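Local coordinates for alcohol dehydrogenase, zinc-containing (Streptococcus pneumoniae serotype 2, PDB 5YLN), which probably catalyses the zinc-dependent, NAD-linked interconversion of alcohols with aldehydes or ketones, and binds zinc at two sites, at residues G167-E170 with P171-V175; T9-K12 with P13-S17. All coordinates share one frame; numbering follows the deposited sequence.

Contact 1: residues G167-E170 with P171-V175; sequences GKVE and PGCSV
Cys173 N donates to Glu170 O at 3.1 Å, the bond that closes a type II beta turn from Glu170 to Cys173. A second, weak bond runs the other way, from Glu170 N to Cys173 SG at 3.7 Å. Long but straight, it depends on the thiol lying between the backbone N and the carbonyl carbon (chi1 80°), a torsion that folds SG back over the preceding residues. Pro171, whose ring fixes phi, suits the first corner of the turn, and Gly172 the second, where phi is positive. Lys168, the first after helix 157-165 to leave helical angles, has the positive phi of a Schellman motif, and the turn then leads into strand 174-178 of the parallel Rossmann-type sheet, where Ser174 OG bonds to Asp243 N. The packing lies on the inner side of this bend. Val169 CG1 touches Cys173 SG at 4.0 Å and Val175 CG2 at 4.1 Å, the two valine side chains crossing at about a right angle. Small branched and sulfur side chains fit this buried place, with Tyr194 and Pro196 beside them. Glu170 CG brushes Cys173 CB at 3.8 Å, and its extended chain suits a charged residue in an exposed place.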
loop_
_atom_site.group_PDB
_atom_site.type_symbol
_atom_site.label_atom_id
_atom_site.label_comp_id
_atom_site.label_asym_id
_atom_site.label_seq_id
_atom_site.Cartn_x
_atom_site.Cartn_y
_atom_site.Cartn_z
ATOM N N GLY A 167 -7.589 3.052 3.766
ATOM C CA GLY A 167 -7.421 2.042 4.790
ATOM C C GLY A 167 -8.318 0.843 4.644
ATOM O O GLY A 167 -8.081 -0.167 5.305
ATOM N N LYS A 168 -9.342 0.941 3.794
ATOM C CA LYS A 168 -10.275 -0.149 3.549
ATOM C C LYS A 168 -11.012 -0.542 4.827
ATOM O O LYS A 168 -11.117 -1.720 5.173
ATOM C CB LYS A 168 -9.549 -1.350 2.918
ATOM C CG LYS A 168 -8.873 -1.019 1.590
ATOM C CD LYS A 168 -8.395 -2.256 0.816
ATOM C CE LYS A 168 -7.357 -3.045 1.605
ATOM N NZ LYS A 168 -6.888 -4.315 0.954
ATOM N N VAL A 169 -11.527 0.474 5.538
ATOM C CA VAL A 169 -12.453 0.226 6.643
ATOM C C VAL A 169 -13.734 -0.432 6.130
ATOM O O VAL A 169 -14.336 0.027 5.155
ATOM C CB VAL A 169 -12.832 1.531 7.361
ATOM C CG1 VAL A 169 -13.795 1.218 8.519
ATOM C CG2 VAL A 169 -11.618 2.289 7.834
ATOM N N GLU A 170 -14.196 -1.454 6.847
ATOM C CA GLU A 170 -15.351 -2.262 6.484
ATOM C C GLU A 170 -16.071 -2.684 7.756
ATOM O O GLU A 170 -15.466 -2.721 8.832
ATOM C CB GLU A 170 -14.920 -3.510 5.694
ATOM C CG GLU A 170 -14.113 -4.459 6.559
ATOM C CD GLU A 170 -13.734 -5.748 5.853
ATOM O OE1 GLU A 170 -14.129 -5.925 4.679
ATOM O OE2 GLU A 170 -13.037 -6.584 6.478
ATOM N N PRO A 171 -17.356 -3.045 7.665
ATOM C CA PRO A 171 -18.097 -3.407 8.879
ATOM C C PRO A 171 -17.449 -4.562 9.616
ATOM O O PRO A 171 -16.977 -5.534 9.021
ATOM C CB PRO A 171 -19.491 -3.777 8.355
ATOM C CG PRO A 171 -19.601 -3.040 7.074
ATOM C CD PRO A 171 -18.221 -3.073 6.472
ATOM N N GLY A 172 -17.414 -4.435 10.931
ATOM C CA GLY A 172 -16.839 -5.462 11.768
ATOM C C GLY A 172 -15.326 -5.516 11.821
ATOM O O GLY A 172 -14.791 -6.373 12.533
ATOM N N CYS A 173 -14.603 -4.643 11.110
ATOM C CA CYS A 173 -13.146 -4.671 11.248
ATOM C C CYS A 173 -12.683 -3.906 12.494
ATOM O O CYS A 173 -13.473 -3.339 13.255
ATOM C CB CYS A 173 -12.468 -4.095 10.008
ATOM S SG CYS A 173 -12.441 -2.289 9.990
ATOM N N SER A 174 -11.366 -3.890 12.695
ATOM C CA SER A 174 -10.734 -3.256 13.838
ATOM C C SER A 174 -9.865 -2.114 13.327
ATOM O O SER A 174 -8.952 -2.328 12.516
ATOM C CB SER A 174 -9.912 -4.277 14.633
ATOM O OG SER A 174 -8.903 -4.840 13.807
ATOM N N VAL A 175 -10.160 -0.912 13.784
ATOM C CA VAL A 175 -9.437 0.283 13.380
ATOM C C VAL A 175 -8.757 0.864 14.605
ATOM O O VAL A 175 -9.339 0.896 15.695
ATOM C CB VAL A 175 -10.371 1.327 12.742
ATOM C CG1 VAL A 175 -9.558 2.543 12.244
ATOM C CG2 VAL A 175 -11.222 0.684 11.633
#

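Contact 2: residues T9-K12 with P13-S17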
loop_
_atom_site.group_PDB
_atom_site.type_symbol
_atom_site.label_atom_id
_atom_site.label_comp_id
_atom_site.label_asym_id
_atom_site.label_seq_id
_atom_site.Cartn_x
_atom_site.Cartn_y
_atom_site.Cartn_z
ATOM N N THR A 9 -1.091 36.987 5.525
ATOM C CA THR A 9 -0.017 36.632 4.609
ATOM C C THR A 9 1.140 35.992 5.366
ATOM O O THR A 9 1.507 36.444 6.452
ATOM C CB THR A 9 0.505 37.875 3.868
ATOM O OG1 THR A 9 1.025 38.804 4.829
ATOM C CG2 THR A 9 -0.594 38.552 3.046
ATOM N N TYR A 10 1.718 34.952 4.773
ATOM C CA TYR A 10 3.016 34.447 5.191
ATOM C C TYR A 10 4.112 35.423 4.761
ATOM O O TYR A 10 4.108 35.915 3.628
ATOM C CB TYR A 10 3.257 33.069 4.573
ATOM C CG TYR A 10 4.621 32.483 4.867
ATOM C CD1 TYR A 10 5.037 32.267 6.174
ATOM C CD2 TYR A 10 5.478 32.113 3.841
ATOM C CE1 TYR A 10 6.274 31.718 6.457
ATOM C CE2 TYR A 10 6.728 31.560 4.113
ATOM C CZ TYR A 10 7.124 31.375 5.426
ATOM O OH TYR A 10 8.367 30.833 5.733
ATOM N N VAL A 11 5.051 35.714 5.663
ATOM C CA VAL A 11 6.153 36.638 5.381
ATOM C C VAL A 11 7.494 35.911 5.294
ATOM O O VAL A 11 8.166 35.937 4.259
ATOM C CB VAL A 11 6.227 37.776 6.423
ATOM C CG1 VAL A 11 7.256 38.821 5.989
ATOM C CG2 VAL A 11 4.867 38.404 6.629
ATOM N N LYS A 12 7.891 35.245 6.369
ATOM C CA LYS A 12 9.181 34.579 6.489
ATOM C C LYS A 12 9.090 33.635 7.679
ATOM O O LYS A 12 8.118 33.679 8.435
ATOM C CB LYS A 12 10.325 35.599 6.668
ATOM C CG LYS A 12 10.341 36.239 8.052
ATOM C CD LYS A 12 10.942 37.670 8.069
ATOM C CE LYS A 12 12.452 37.694 7.902
ATOM N NZ LYS A 12 13.061 39.032 8.285
ATOM N N PRO A 13 10.069 32.754 7.868
ATOM C CA PRO A 13 9.900 31.732 8.916
ATOM C C PRO A 13 9.681 32.383 10.273
ATOM O O PRO A 13 10.534 33.116 10.776
ATOM C CB PRO A 13 11.209 30.933 8.842
ATOM C CG PRO A 13 11.571 31.015 7.389
ATOM C CD PRO A 13 11.238 32.445 7.016
ATOM N N GLY A 14 8.502 32.151 10.837
ATOM C CA GLY A 14 8.141 32.706 12.121
ATOM C C GLY A 14 7.289 33.960 12.100
ATOM O O GLY A 14 7.029 34.517 13.169
ATOM N N LEU A 15 6.844 34.424 10.932
ATOM C CA LEU A 15 6.123 35.691 10.826
ATOM C C LEU A 15 5.013 35.591 9.789
ATOM O O LEU A 15 5.279 35.360 8.606
ATOM C CB LEU A 15 7.067 36.826 10.457
ATOM C CG LEU A 15 6.471 38.227 10.339
ATOM C CD1 LEU A 15 5.911 38.701 11.676
ATOM C CD2 LEU A 15 7.525 39.201 9.823
ATOM N N ALA A 16 3.781 35.795 10.227
ATOM C CA ALA A 16 2.662 36.071 9.344
ATOM C C ALA A 16 1.997 37.360 9.812
ATOM O O ALA A 16 2.096 37.732 10.986
ATOM C CB ALA A 16 1.658 34.915 9.323
ATOM N N SER A 17 1.320 38.049 8.893
ATOM C CA SER A 17 0.863 39.403 9.171
ATOM C C SER A 17 -0.476 39.669 8.498
ATOM O O SER A 17 -0.651 39.359 7.316
ATOM C CB SER A 17 1.919 40.426 8.711
ATOM O OG SER A 17 2.736 40.839 9.797
#
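Val11 and Leu15 meet obliquely on one side of a hairpin, Val11 CG1 lying 3.9 Å from Leu15 CD2. Leucine reaches across because its CG is anti to the backbone N (chi1 -179°). Val11 can join this side because a classic beta bulge sets both Val11 and Lys12 against Leu15: Leu15 O takes a bond from Val11 N at 3.0 Å and a weak one from Lys12 N. Lys12 CG passes over Leu15 CB while its amine leads away, fitting an exposed place. Thr9 is held twice by one carbonyl: its N and OG1 each give a 3.0 Å bond to Ser17 O, the hydroxyl in the carbonyl plane on a lone pair. The Tyr10 ring swings under the turn, with Lys12 N 3.9 Å above the ring plane on one face, offset toward the rim, and OH 3.5 Å from Pro13 CD. A type II turn from Lys12 to Leu15 closes the hairpin, with Pro13 at its first corner and Gly14 at its second, where a CB would jam against the preceding carbonyl O. Tyr10 and Ala16 pack against helix 43-50 through Ile48 and Ile49 respectively, and both touch Leu62, while Val11 O bonds to Ser58 OG.

Overall arrangement
From the N terminus the chain reaches contact 2 first, where strand 4-12 turns back into strand 15-22 and closes a hairpin within the first two dozen residues. The chain then builds the GroES-like part with its zinc-binding residues before helix 157-165 leads to contact 1, the bend that delivers strand 174-178 into the six-stranded parallel sheet of the Rossmann-type part. The two contacts are in series, neither nesting nor crossing, and each closes a short local loop. They lie on opposite sides of the chain's centre, about 41 Å between centres and about 32 Å between nearest atoms: contact 2 in the hairpin against helix 43-50, contact 1 where an inner sheet strand begins.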